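Local coordinates for protein mRNA transport regulator MTR2 (Candida albicans, PDB 1Q42) that affects the transport of mRNA from the nucleus to the cytoplasm and interacts with Mex67; it has an NTF2-like fold, at residues Q27-F32 with T106-H111; P31-F36 with F119-S124; S64-S69 with L89-K94; A125-D130 with Y188-V193; E174-M177 with E181-N184. One frame throughout, in Å; residues are numbered along the deposited sequence.

Interaction 1: Q27-F32 with T106-H111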
# COMPACT_ATOMS: atom_id res chain seq x y z
N GLN A 27 14.29 -6.15 -13.51
CA GLN A 27 13.51 -5.80 -14.70
C GLN A 27 12.01 -6.02 -14.47
O GLN A 27 11.17 -5.46 -15.17
CB GLN A 27 14.00 -6.61 -15.91
CG GLN A 27 13.68 -5.99 -17.27
CD GLN A 27 14.41 -4.67 -17.51
OE1 GLN A 27 15.52 -4.66 -18.03
NE2 GLN A 27 13.77 -3.57 -17.13
N GLN A 28 11.69 -6.84 -13.47
CA GLN A 28 10.30 -7.08 -13.06
C GLN A 28 9.95 -6.19 -11.86
O GLN A 28 8.79 -6.16 -11.42
CB GLN A 28 10.04 -8.56 -12.72
CG GLN A 28 11.12 -9.57 -13.13
CD GLN A 28 12.15 -9.86 -12.03
OE1 GLN A 28 12.84 -10.88 -12.07
NE2 GLN A 28 12.26 -8.95 -11.06
N LEU A 29 10.93 -5.45 -11.36
CA LEU A 29 10.77 -4.70 -10.12
C LEU A 29 9.86 -3.48 -10.26
O LEU A 29 8.98 -3.27 -9.43
CB LEU A 29 12.14 -4.27 -9.56
CG LEU A 29 12.43 -4.60 -8.09
CD1 LEU A 29 13.64 -3.80 -7.61
CD2 LEU A 29 11.23 -4.34 -7.22
N GLU A 30 10.06 -2.68 -11.30
CA GLU A 30 9.28 -1.45 -11.45
C GLU A 30 7.77 -1.69 -11.63
O GLU A 30 6.97 -1.02 -10.99
CB GLU A 30 9.82 -0.55 -12.56
CG GLU A 30 9.11 0.79 -12.65
CD GLU A 30 9.90 1.84 -13.43
OE1 GLU A 30 11.14 1.70 -13.56
OE2 GLU A 30 9.27 2.81 -13.91
N PRO A 31 7.36 -2.61 -12.51
CA PRO A 31 5.94 -2.97 -12.61
C PRO A 31 5.35 -3.49 -11.30
O PRO A 31 4.21 -3.15 -11.00
CB PRO A 31 5.91 -4.07 -13.69
CG PRO A 31 7.23 -4.06 -14.34
CD PRO A 31 8.20 -3.37 -13.46
N PHE A 32 6.11 -4.28 -10.53
CA PHE A 32 5.64 -4.78 -9.24
C PHE A 32 5.35 -3.63 -8.27
O PHE A 32 4.31 -3.62 -7.63
CB PHE A 32 6.64 -5.74 -8.59
CG PHE A 32 6.45 -5.90 -7.10
CD1 PHE A 32 5.32 -6.52 -6.59
CD2 PHE A 32 7.41 -5.42 -6.21
CE1 PHE A 32 5.13 -6.67 -5.21
CE2 PHE A 32 7.23 -5.58 -4.83
CZ PHE A 32 6.09 -6.20 -4.34
N THR A 106 9.17 7.54 -7.49
CA THR A 106 10.24 8.40 -7.99
C THR A 106 11.66 7.81 -8.05
O THR A 106 12.47 8.28 -8.85
CB THR A 106 10.27 9.75 -7.25
OG1 THR A 106 10.33 9.53 -5.83
CG2 THR A 106 8.96 10.53 -7.53
N SER A 107 11.95 6.80 -7.24
CA SER A 107 13.22 6.09 -7.30
C SER A 107 13.10 4.76 -6.56
O SER A 107 12.26 4.61 -5.67
CB SER A 107 14.36 6.91 -6.66
OG SER A 107 14.08 7.22 -5.29
N TYR A 108 13.92 3.80 -6.93
CA TYR A 108 13.97 2.55 -6.21
C TYR A 108 15.31 1.84 -6.42
O TYR A 108 16.07 2.15 -7.34
CB TYR A 108 12.83 1.63 -6.66
CG TYR A 108 12.92 1.24 -8.12
CD1 TYR A 108 13.54 0.06 -8.51
CD2 TYR A 108 12.39 2.07 -9.12
CE1 TYR A 108 13.62 -0.30 -9.86
CE2 TYR A 108 12.47 1.72 -10.46
CZ TYR A 108 13.09 0.53 -10.82
OH TYR A 108 13.18 0.18 -12.15
N ASP A 109 15.58 0.89 -5.55
CA ASP A 109 16.70 -0.01 -5.72
C ASP A 109 16.37 -1.31 -5.00
O ASP A 109 15.71 -1.31 -3.97
CB ASP A 109 18.00 0.61 -5.21
CG ASP A 109 17.94 0.95 -3.75
OD1 ASP A 109 18.28 0.07 -2.94
OD2 ASP A 109 17.57 2.07 -3.31
N GLY A 110 16.80 -2.43 -5.56
CA GLY A 110 16.52 -3.70 -4.94
C GLY A 110 17.70 -4.63 -5.08
O GLY A 110 18.50 -4.46 -6.00
N HIS A 111 17.79 -5.60 -4.17
CA HIS A 111 18.84 -6.61 -4.17
C HIS A 111 18.28 -7.90 -3.64
O HIS A 111 17.57 -7.90 -2.64
CB HIS A 111 19.96 -6.22 -3.20
CG HIS A 111 20.82 -5.09 -3.66
ND1 HIS A 111 21.80 -5.26 -4.62
CD2 HIS A 111 20.86 -3.79 -3.29
CE1 HIS A 111 22.41 -4.10 -4.82
NE2 HIS A 111 21.86 -3.19 -4.03
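In the NTF2-like fold, where helices pack on a curved sheet, the start of helix 29-40 meets strand 101-113 through L29 and E30 on one side and Y108 and G110 on the other. The polar half of the contact is one hydrogen bond: the hydroxyl of Y108 donates to E30, with OH and OE1 2.9 Å apart. OE1 accepts through its anti lone pair, the one turned away from OE2, and it lies at the edge of the ring, near its plane. The carboxylate is turned 72° from that plane. E30 has CG opposite its backbone N (chi1 -174°), and its extended chain carries the carboxylate out to the hydroxyl, crossing the tyrosine at roughly a right angle. Nearer the helix, E30 CB also lies 3.5 Å from Y108 OH. Apolar packing supplies the other half. L29 and Y108 run alongside each other, pointing opposite ways, and L29 CD1 comes to 4.0 Å from Y108 CD1, approaching the ring obliquely. The same methyl carbon sits 3.9 Å from G110 CA, directly against the strand backbone. The second carboxylate oxygen, OE2, forms a salt bridge with K34 one turn further along the helix, so the two oxygens of E30 serve different partners. Beside this edge strand, its antiparallel neighbour 118-129 continues the interface: V121 touches L29, and F123 touches Y108.

Interaction 2: P31-F36 with F119-S124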
# COMPACT_ATOMS: atom_id res chain seq x y z
N PRO A 31 7.36 -2.61 -12.51
CA PRO A 31 5.94 -2.97 -12.61
C PRO A 31 5.35 -3.49 -11.30
O PRO A 31 4.21 -3.15 -11.00
CB PRO A 31 5.91 -4.07 -13.69
CG PRO A 31 7.23 -4.06 -14.34
CD PRO A 31 8.20 -3.37 -13.46
N PHE A 32 6.11 -4.28 -10.53
CA PHE A 32 5.64 -4.78 -9.24
C PHE A 32 5.35 -3.63 -8.27
O PHE A 32 4.31 -3.62 -7.63
CB PHE A 32 6.64 -5.74 -8.59
CG PHE A 32 6.45 -5.90 -7.10
CD1 PHE A 32 5.32 -6.52 -6.59
CD2 PHE A 32 7.41 -5.42 -6.21
CE1 PHE A 32 5.13 -6.67 -5.21
CE2 PHE A 32 7.23 -5.58 -4.83
CZ PHE A 32 6.09 -6.20 -4.34
N LEU A 33 6.26 -2.67 -8.19
CA LEU A 33 6.08 -1.52 -7.29
C LEU A 33 4.89 -0.68 -7.69
O LEU A 33 4.14 -0.21 -6.84
CB LEU A 33 7.34 -0.65 -7.23
CG LEU A 33 8.57 -1.31 -6.61
CD1 LEU A 33 9.77 -0.35 -6.64
CD2 LEU A 33 8.32 -1.80 -5.17
N LYS A 34 4.70 -0.49 -8.99
CA LYS A 34 3.57 0.28 -9.49
C LYS A 34 2.24 -0.40 -9.17
O LYS A 34 1.28 0.26 -8.79
CB LYS A 34 3.74 0.59 -10.97
CG LYS A 34 4.83 1.61 -11.19
CD LYS A 34 5.13 1.86 -12.65
CE LYS A 34 5.79 3.23 -12.82
NZ LYS A 34 6.44 3.38 -14.14
N ARG A 35 2.21 -1.72 -9.27
CA ARG A 35 1.03 -2.49 -8.91
C ARG A 35 0.72 -2.40 -7.41
O ARG A 35 -0.44 -2.24 -7.01
CB ARG A 35 1.20 -3.96 -9.29
CG ARG A 35 0.91 -4.27 -10.73
CD ARG A 35 0.82 -5.75 -11.01
NE ARG A 35 2.14 -6.38 -11.04
CZ ARG A 35 2.60 -7.26 -10.16
NH1 ARG A 35 1.88 -7.66 -9.11
NH2 ARG A 35 3.83 -7.75 -10.33
N PHE A 36 1.75 -2.49 -6.59
CA PHE A 36 1.62 -2.33 -5.14
C PHE A 36 1.03 -0.96 -4.79
O PHE A 36 0.04 -0.85 -4.08
CB PHE A 36 2.97 -2.55 -4.47
CG PHE A 36 2.99 -2.19 -3.03
CD1 PHE A 36 2.34 -2.99 -2.10
CD2 PHE A 36 3.61 -1.04 -2.60
CE1 PHE A 36 2.34 -2.64 -0.77
CE2 PHE A 36 3.62 -0.69 -1.26
CZ PHE A 36 2.98 -1.49 -0.35
N PHE A 119 14.03 -10.73 -1.86
CA PHE A 119 14.79 -9.52 -2.07
C PHE A 119 14.30 -8.38 -1.18
O PHE A 119 13.14 -8.36 -0.75
CB PHE A 119 14.86 -9.12 -3.54
CG PHE A 119 13.55 -8.86 -4.17
CD1 PHE A 119 13.07 -7.57 -4.29
CD2 PHE A 119 12.78 -9.90 -4.67
CE1 PHE A 119 11.83 -7.33 -4.88
CE2 PHE A 119 11.55 -9.65 -5.25
CZ PHE A 119 11.09 -8.36 -5.36
N VAL A 120 15.22 -7.49 -0.86
CA VAL A 120 14.92 -6.22 -0.19
C VAL A 120 14.80 -5.13 -1.24
O VAL A 120 15.67 -4.98 -2.09
CB VAL A 120 16.06 -5.81 0.73
CG1 VAL A 120 15.86 -4.37 1.26
CG2 VAL A 120 16.20 -6.77 1.86
N VAL A 121 13.75 -4.33 -1.15
CA VAL A 121 13.58 -3.19 -2.06
C VAL A 121 13.33 -1.94 -1.25
O VAL A 121 12.46 -1.93 -0.38
CB VAL A 121 12.34 -3.36 -2.96
CG1 VAL A 121 12.22 -2.18 -3.93
CG2 VAL A 121 12.40 -4.62 -3.68
N HIS A 122 14.08 -0.88 -1.54
CA HIS A 122 13.80 0.43 -0.99
C HIS A 122 13.27 1.31 -2.11
O HIS A 122 13.82 1.33 -3.20
CB HIS A 122 15.09 1.04 -0.42
CG HIS A 122 14.96 2.49 -0.10
ND1 HIS A 122 15.29 3.48 -1.01
CD2 HIS A 122 14.50 3.13 1.00
CE1 HIS A 122 15.04 4.66 -0.47
NE2 HIS A 122 14.59 4.48 0.76
N PHE A 123 12.18 2.03 -1.86
CA PHE A 123 11.72 2.99 -2.84
C PHE A 123 11.23 4.26 -2.17
O PHE A 123 10.94 4.28 -0.98
CB PHE A 123 10.69 2.37 -3.80
CG PHE A 123 9.30 2.15 -3.24
CD1 PHE A 123 8.36 3.17 -3.22
CD2 PHE A 123 8.90 0.88 -2.81
CE1 PHE A 123 7.06 2.94 -2.76
CE2 PHE A 123 7.60 0.66 -2.34
CZ PHE A 123 6.69 1.70 -2.32
N SER A 124 11.26 5.33 -2.96
CA SER A 124 10.77 6.63 -2.55
C SER A 124 9.65 7.01 -3.51
O SER A 124 9.65 6.59 -4.65
CB SER A 124 11.91 7.64 -2.60
OG SER A 124 12.97 7.23 -1.72
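L33 and F36 of helix 29-40 face V121 and F123 of strand 118-129 in a buried helix-on-sheet contact of the NTF2-like fold. The segment axes approach to 11.2 Å at an angle of 62°, and side chains alone bridge that distance, entirely by apolar packing. The aliphatic part is a meeting of L33 and V121, whose ends come together head-on, CD1 of the leucine lying 4.1 Å from CG1 of the valine. Aliphatic-on-aromatic packing is closer: L33 and F123 overlap along their lengths from opposing directions, placing L33 CD2 3.6 Å from F123 CD2, while L33 CD1 rests 4.0 Å from F123 CB. L33 thus straddles the root and the near side of the phenylalanine, and touches V121 with the same branched end. A chi1 of 74° sets CG of F123 over its own main chain, and the ring stands up from the strand. Strands on both flanks pack against it, through V168 and through L105 and Y108. Aromatic packing completes the set. F36, which also touches I183 and M186, meets F123 edge to edge, each contacting atom lying near the plane of the other ring, with F36 CE2 and F123 CZ 4.0 Å apart.

Interaction 3: S64-S69 with L89-K94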
# COMPACT_ATOMS: atom_id res chain seq x y z
N SER A 64 -2.90 -5.70 -1.40
CA SER A 64 -3.24 -7.12 -1.48
C SER A 64 -2.03 -8.04 -1.59
O SER A 64 -2.14 -9.25 -1.29
CB SER A 64 -4.18 -7.38 -2.66
OG SER A 64 -3.56 -7.01 -3.87
N ASN A 65 -0.89 -7.51 -2.02
CA ASN A 65 0.32 -8.34 -2.11
C ASN A 65 0.98 -8.65 -0.76
O ASN A 65 1.93 -9.43 -0.69
CB ASN A 65 1.34 -7.72 -3.06
CG ASN A 65 0.85 -7.67 -4.50
OD1 ASN A 65 0.69 -6.59 -5.07
ND2 ASN A 65 0.59 -8.84 -5.10
N LEU A 66 0.48 -8.04 0.31
CA LEU A 66 0.97 -8.34 1.65
C LEU A 66 0.61 -9.76 2.03
O LEU A 66 -0.47 -10.23 1.71
CB LEU A 66 0.36 -7.38 2.66
CG LEU A 66 0.83 -5.93 2.60
CD1 LEU A 66 -0.14 -5.05 3.42
CD2 LEU A 66 2.25 -5.80 3.14
N LYS A 67 1.52 -10.43 2.72
CA LYS A 67 1.22 -11.70 3.36
C LYS A 67 0.38 -11.46 4.61
O LYS A 67 0.53 -10.45 5.30
CB LYS A 67 2.51 -12.44 3.73
CG LYS A 67 3.25 -12.98 2.53
CD LYS A 67 4.39 -13.91 2.93
CE LYS A 67 5.19 -14.32 1.71
NZ LYS A 67 6.15 -15.42 1.99
N ARG A 68 -0.52 -12.40 4.91
CA ARG A 68 -1.33 -12.34 6.11
C ARG A 68 -0.49 -12.07 7.37
O ARG A 68 -0.87 -11.25 8.21
CB ARG A 68 -2.17 -13.63 6.25
CG ARG A 68 -3.42 -13.45 7.06
CD ARG A 68 -4.75 -13.80 6.36
NE ARG A 68 -5.08 -12.96 5.20
CZ ARG A 68 -5.55 -11.69 5.22
NH1 ARG A 68 -5.74 -11.03 6.36
NH2 ARG A 68 -5.81 -11.08 4.08
N SER A 69 0.68 -12.71 7.45
CA SER A 69 1.57 -12.60 8.62
C SER A 69 2.80 -11.72 8.38
O SER A 69 3.85 -11.90 9.02
CB SER A 69 2.02 -13.99 9.05
OG SER A 69 2.93 -14.55 8.12
N LEU A 89 -4.65 -7.46 7.97
CA LEU A 89 -6.02 -6.97 8.19
C LEU A 89 -6.02 -5.66 8.94
O LEU A 89 -6.73 -4.72 8.57
CB LEU A 89 -6.85 -8.01 8.94
CG LEU A 89 -8.30 -7.65 9.30
CD1 LEU A 89 -9.06 -7.11 8.09
CD2 LEU A 89 -9.00 -8.88 9.87
N GLN A 90 -5.24 -5.57 10.00
CA GLN A 90 -5.12 -4.32 10.73
C GLN A 90 -4.62 -3.18 9.84
O GLN A 90 -5.11 -2.06 9.94
CB GLN A 90 -4.20 -4.47 11.93
CG GLN A 90 -4.82 -5.22 13.07
CD GLN A 90 -3.91 -5.27 14.25
OE1 GLN A 90 -3.54 -4.24 14.81
NE2 GLN A 90 -3.50 -6.46 14.60
N PHE A 91 -3.64 -3.46 8.97
CA PHE A 91 -3.16 -2.44 8.03
C PHE A 91 -4.26 -1.99 7.10
O PHE A 91 -4.43 -0.78 6.85
CB PHE A 91 -1.96 -2.90 7.19
CG PHE A 91 -1.62 -1.95 6.10
CD1 PHE A 91 -0.91 -0.80 6.38
CD2 PHE A 91 -2.07 -2.16 4.81
CE1 PHE A 91 -0.63 0.13 5.39
CE2 PHE A 91 -1.80 -1.23 3.82
CZ PHE A 91 -1.08 -0.10 4.12
N GLN A 92 -5.03 -2.94 6.58
CA GLN A 92 -6.09 -2.60 5.63
C GLN A 92 -7.13 -1.72 6.29
O GLN A 92 -7.63 -0.76 5.69
CB GLN A 92 -6.73 -3.85 5.05
CG GLN A 92 -5.90 -4.50 3.96
CD GLN A 92 -6.34 -5.89 3.56
OE1 GLN A 92 -7.08 -6.56 4.28
NE2 GLN A 92 -5.89 -6.34 2.39
N LYS A 93 -7.44 -2.02 7.55
CA LYS A 93 -8.43 -1.23 8.29
C LYS A 93 -7.92 0.20 8.57
O LYS A 93 -8.69 1.16 8.59
CB LYS A 93 -8.78 -1.92 9.60
CG LYS A 93 -9.65 -3.14 9.44
CD LYS A 93 -9.99 -3.75 10.80
CE LYS A 93 -11.37 -3.38 11.29
NZ LYS A 93 -11.88 -4.35 12.31
N LYS A 94 -6.61 0.32 8.77
CA LYS A 94 -5.98 1.61 9.02
C LYS A 94 -5.96 2.42 7.74
O LYS A 94 -6.27 3.61 7.75
CB LYS A 94 -4.53 1.44 9.49
CG LYS A 94 -4.40 1.19 10.98
CD LYS A 94 -2.96 0.81 11.35
CE LYS A 94 -2.48 1.57 12.58
NZ LYS A 94 -3.10 1.04 13.82
O HOH W 1 -7.51 -9.10 4.75
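Q92 OE1 and the guanidinium of R68 hold one water between them: it donates to OE1 at 2.6 Å and accepts from R68 NH2 at 2.7 Å. The bridge joins the corner that follows strand 66-67 to the middle of helix 87-96. Bends at chi2 and chi3 turn the arginine back over the helix start, where it lies alongside L89, pointing the same way, and its NH1 comes to 4.1 Å from L89 CB. The stronger partner of R68 is D86: its OD2 forms a salt bridge with NH1 and also accepts a hydrogen bond from L89 N, so the carboxylate ties both the arginine and the first turn of the helix. Q92, for its part, has its amide held at both ends, since NE2 bonds to L62 O while OE1 takes the water. Helix 87-96 here packs on the curved sheet of the NTF2-like fold, and the deeper layer is apolar. L66 crosses F91 at about a right angle, its CD1 placed 3.7 Å from F91 CD2 and slanted to the ring plane. A chi1 of 171° swings the F91 ring away from its own backbone N, and it extends from the helix toward the strands; I72 and M186 touch both F91 and L66. K88, one residue before the segment 89-94, adds a polar link, its NZ bonding to S64 O and L66 O.

Interaction 4: A125-D130 with Y188-V193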
# COMPACT_ATOMS: atom_id res chain seq x y z
N ALA A 125 8.67 7.75 -3.01
CA ALA A 125 7.57 8.25 -3.84
C ALA A 125 7.11 9.58 -3.26
O ALA A 125 7.54 9.98 -2.16
CB ALA A 125 6.40 7.26 -3.85
N LYS A 126 6.28 10.28 -4.03
CA LYS A 126 5.44 11.33 -3.48
C LYS A 126 3.99 10.88 -3.50
O LYS A 126 3.59 10.11 -4.37
CB LYS A 126 5.59 12.66 -4.18
CG LYS A 126 5.54 12.67 -5.67
CD LYS A 126 6.20 13.96 -6.21
CE LYS A 126 6.11 14.01 -7.71
NZ LYS A 126 6.37 15.37 -8.25
N VAL A 127 3.24 11.30 -2.51
CA VAL A 127 1.83 10.93 -2.40
C VAL A 127 1.02 12.14 -2.02
O VAL A 127 1.47 12.97 -1.23
CB VAL A 127 1.61 9.75 -1.40
CG1 VAL A 127 1.93 10.13 0.03
CG2 VAL A 127 0.18 9.23 -1.45
N ARG A 128 -0.17 12.25 -2.58
CA ARG A 128 -1.13 13.25 -2.15
C ARG A 128 -2.49 12.63 -1.93
O ARG A 128 -2.74 11.48 -2.35
CB ARG A 128 -1.21 14.41 -3.13
CG ARG A 128 -1.41 14.06 -4.56
CD ARG A 128 -1.09 15.26 -5.44
NE ARG A 128 -1.36 15.01 -6.84
CZ ARG A 128 -1.11 15.87 -7.82
NH1 ARG A 128 -0.56 17.06 -7.55
NH2 ARG A 128 -1.38 15.55 -9.07
N PHE A 129 -3.35 13.38 -1.26
CA PHE A 129 -4.64 12.87 -0.80
C PHE A 129 -5.78 13.78 -1.16
O PHE A 129 -5.63 15.00 -1.26
CB PHE A 129 -4.63 12.66 0.72
CG PHE A 129 -3.61 11.68 1.19
CD1 PHE A 129 -3.95 10.33 1.36
CD2 PHE A 129 -2.32 12.09 1.52
CE1 PHE A 129 -3.01 9.43 1.79
CE2 PHE A 129 -1.38 11.19 1.95
CZ PHE A 129 -1.73 9.85 2.10
N ASP A 130 -6.94 13.15 -1.34
CA ASP A 130 -8.20 13.82 -1.65
C ASP A 130 -8.61 14.75 -0.51
O ASP A 130 -8.74 14.31 0.64
CB ASP A 130 -9.27 12.74 -1.88
CG ASP A 130 -10.57 13.27 -2.43
OD1 ASP A 130 -10.61 14.40 -2.95
OD2 ASP A 130 -11.62 12.58 -2.39
N TYR A 188 6.47 1.50 5.93
CA TYR A 188 5.94 2.66 5.20
C TYR A 188 6.06 3.88 6.11
O TYR A 188 5.59 3.85 7.25
CB TYR A 188 4.47 2.39 4.85
CG TYR A 188 3.80 3.43 3.99
CD1 TYR A 188 3.60 3.23 2.62
CD2 TYR A 188 3.29 4.60 4.54
CE1 TYR A 188 2.97 4.18 1.84
CE2 TYR A 188 2.66 5.56 3.76
CZ TYR A 188 2.50 5.34 2.41
OH TYR A 188 1.88 6.30 1.62
N ARG A 189 6.70 4.94 5.63
CA ARG A 189 7.04 6.09 6.47
C ARG A 189 6.87 7.40 5.70
O ARG A 189 7.42 7.52 4.64
CB ARG A 189 8.49 5.95 6.93
CG ARG A 189 8.94 6.85 8.02
CD ARG A 189 10.30 6.50 8.56
NE ARG A 189 10.20 5.53 9.65
CZ ARG A 189 10.81 4.34 9.72
NH1 ARG A 189 11.65 3.90 8.78
NH2 ARG A 189 10.58 3.59 10.78
N PHE A 190 6.14 8.37 6.22
CA PHE A 190 6.18 9.71 5.66
C PHE A 190 7.54 10.33 6.02
O PHE A 190 7.95 10.35 7.19
CB PHE A 190 5.05 10.61 6.20
CG PHE A 190 3.66 10.22 5.75
CD1 PHE A 190 3.41 9.78 4.46
CD2 PHE A 190 2.58 10.36 6.62
CE1 PHE A 190 2.14 9.42 4.07
CE2 PHE A 190 1.29 10.02 6.22
CZ PHE A 190 1.08 9.55 4.94
N THR A 191 8.24 10.82 5.00
CA THR A 191 9.49 11.56 5.19
C THR A 191 9.32 13.06 5.07
O THR A 191 10.22 13.83 5.45
CB THR A 191 10.50 11.10 4.16
OG1 THR A 191 9.94 11.26 2.84
CG2 THR A 191 10.79 9.63 4.31
N TYR A 192 8.17 13.49 4.54
CA TYR A 192 7.75 14.89 4.59
C TYR A 192 6.23 14.97 4.69
O TYR A 192 5.52 14.35 3.90
CB TYR A 192 8.21 15.67 3.35
CG TYR A 192 7.65 17.06 3.33
CD1 TYR A 192 8.21 18.07 4.11
CD2 TYR A 192 6.51 17.37 2.59
CE1 TYR A 192 7.67 19.35 4.14
CE2 TYR A 192 5.96 18.64 2.61
CZ TYR A 192 6.55 19.63 3.38
OH TYR A 192 6.03 20.91 3.41
N VAL A 193 5.76 15.78 5.64
CA VAL A 193 4.33 15.99 5.83
C VAL A 193 4.04 17.48 5.72
O VAL A 193 4.61 18.28 6.47
CB VAL A 193 3.89 15.50 7.23
CG1 VAL A 193 2.42 15.84 7.49
CG2 VAL A 193 4.13 14.01 7.36
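V127 brings its CG1 against two aromatic side chains at once, 4.1 Å from F190 CE1 and 4.1 Å from Y188 OH. The contact belongs to the curved sheet of the NTF2-like fold and joins strands 118-129 and 183-192, which are not neighbours: strand 164-173 runs between them. The segment axes are 9.8 Å apart and inclined by 72°, so the side chains must reach across the intervening strand. V127 crosses F190 at about a right angle; with chi1 at 67° its CG1 is flanked by both main-chain branches, and it meets the F190 ring at a slant. The hydroxyl of Y188 meets the valine methyl by packing; its hydrogen bond is with H103 NE2. F164 of the middle strand serves both sides, edge-to-face with F129 and meeting the ring of F190 at about 50°, and it also touches V127. F129 and F190 approach from opposite directions, their CZ atoms 4.0 Å apart.

Interaction 5: E174-M177 with E181-N184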
# COMPACT_ATOMS: atom_id res chain seq x y z
N GLU A 174 11.00 -13.86 -3.97
CA GLU A 174 11.66 -13.74 -5.28
C GLU A 174 10.74 -13.54 -6.49
O GLU A 174 11.00 -12.70 -7.36
CB GLU A 174 12.48 -15.01 -5.56
CG GLU A 174 13.93 -14.94 -5.13
CD GLU A 174 14.66 -16.24 -5.41
OE1 GLU A 174 13.97 -17.27 -5.64
OE2 GLU A 174 15.91 -16.24 -5.40
N ASN A 175 9.69 -14.35 -6.56
CA ASN A 175 8.80 -14.36 -7.72
C ASN A 175 7.79 -13.24 -7.63
O ASN A 175 6.68 -13.41 -7.11
CB ASN A 175 8.13 -15.73 -7.87
CG ASN A 175 9.13 -16.83 -8.19
OD1 ASN A 175 9.09 -17.92 -7.62
ND2 ASN A 175 10.05 -16.54 -9.11
N VAL A 176 8.19 -12.09 -8.15
CA VAL A 176 7.50 -10.82 -7.92
C VAL A 176 6.44 -10.51 -8.99
O VAL A 176 5.68 -9.55 -8.85
CB VAL A 176 8.54 -9.67 -7.81
CG1 VAL A 176 8.81 -8.99 -9.17
CG2 VAL A 176 8.09 -8.66 -6.78
N MET A 177 6.40 -11.32 -10.05
CA MET A 177 5.40 -11.19 -11.10
C MET A 177 4.30 -12.24 -10.86
O MET A 177 3.91 -12.98 -11.76
CB MET A 177 6.07 -11.36 -12.49
CG MET A 177 5.57 -10.39 -13.58
SD MET A 177 6.76 -9.07 -14.02
CE MET A 177 6.40 -7.82 -12.77
N GLU A 181 0.16 -13.27 -2.35
CA GLU A 181 0.74 -12.80 -1.09
C GLU A 181 2.25 -13.11 -1.05
O GLU A 181 2.67 -14.23 -0.72
CB GLU A 181 -0.02 -13.42 0.09
CG GLU A 181 -1.50 -13.04 0.09
CD GLU A 181 -2.27 -13.54 1.30
OE1 GLU A 181 -3.03 -12.75 1.91
OE2 GLU A 181 -2.15 -14.74 1.63
N ILE A 182 3.05 -12.09 -1.37
CA ILE A 182 4.50 -12.22 -1.49
C ILE A 182 5.32 -11.28 -0.61
O ILE A 182 6.51 -11.52 -0.40
CB ILE A 182 4.92 -12.04 -2.97
CG1 ILE A 182 4.43 -10.71 -3.54
CG2 ILE A 182 4.43 -13.22 -3.81
CD1 ILE A 182 5.01 -10.37 -4.86
N ILE A 183 4.72 -10.22 -0.08
CA ILE A 183 5.46 -9.27 0.76
C ILE A 183 5.54 -9.78 2.20
O ILE A 183 4.51 -9.95 2.86
CB ILE A 183 4.82 -7.87 0.71
CG1 ILE A 183 4.80 -7.34 -0.74
CG2 ILE A 183 5.61 -6.91 1.62
CD1 ILE A 183 3.99 -6.06 -0.96
N ASN A 184 6.77 -10.05 2.67
CA ASN A 184 7.05 -10.52 4.03
C ASN A 184 7.13 -9.42 5.06
O ASN A 184 6.85 -9.63 6.23
CB ASN A 184 8.38 -11.29 4.06
CG ASN A 184 8.40 -12.43 3.06
OD1 ASN A 184 9.05 -12.35 2.01
ND2 ASN A 184 7.63 -13.46 3.35
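V176 and I182 cross at about a right angle where the long connection between the antiparallel neighbours 164-173 and 183-192 folds back on itself, at one end of the NTF2-like sheet. The isoleucine does most of the reaching. Its CG1 stands between the backbone N and the carbonyl carbon (chi1 56°), and an extended second torsion of 170° carries CD1 straight out to the valine. There CD1 touches both backbone and side chain, 4.0 Å from V176 CA and 4.0 Å from V176 CG2, so that it lies against the root of the valine and one of its methyl groups. N175 is the centre of an inverse gamma turn, which bends the chain just before V176. The carbonyl of N175 accepts a hydrogen bond from Q178 NE2, and the carbonyl of V176 accepts one from R35 NH2. Helix 29-40 lies against the pair, F32 packing on both V176 and I182; from strand 118-129, F119 also touches V176. Backbone bonding of I182 with D173 brings the far end of the connection back beside the strand that began it. The other branch of I182 turns to the residue before V176, its CG2 lying 4.0 Å from N175 O.

How the interactions relate
From the N terminus, helix 29-40 opens interactions 1 and 2 in succession, and these share P31 and F32. Interaction 1 closes at strand 101-113 and interaction 2 at 118-129, so the two loops start from one stretch and the second closes one strand later. Interaction 3, between 64-69 and 89-94, is nested inside both. Interaction 4 opens at 125-130, directly after interaction 2 ends, and closes at 188-193; interaction 5 lies within that loop, its segment 181-184 entering the last strand. Contacts remote in sequence still meet: N65 O of interaction 3 lies 3.0 Å from I182 N of interaction 5. Together they tie helices 29-40 and 87-96 to the sheet and strands 118-129 and 183-192 to each other.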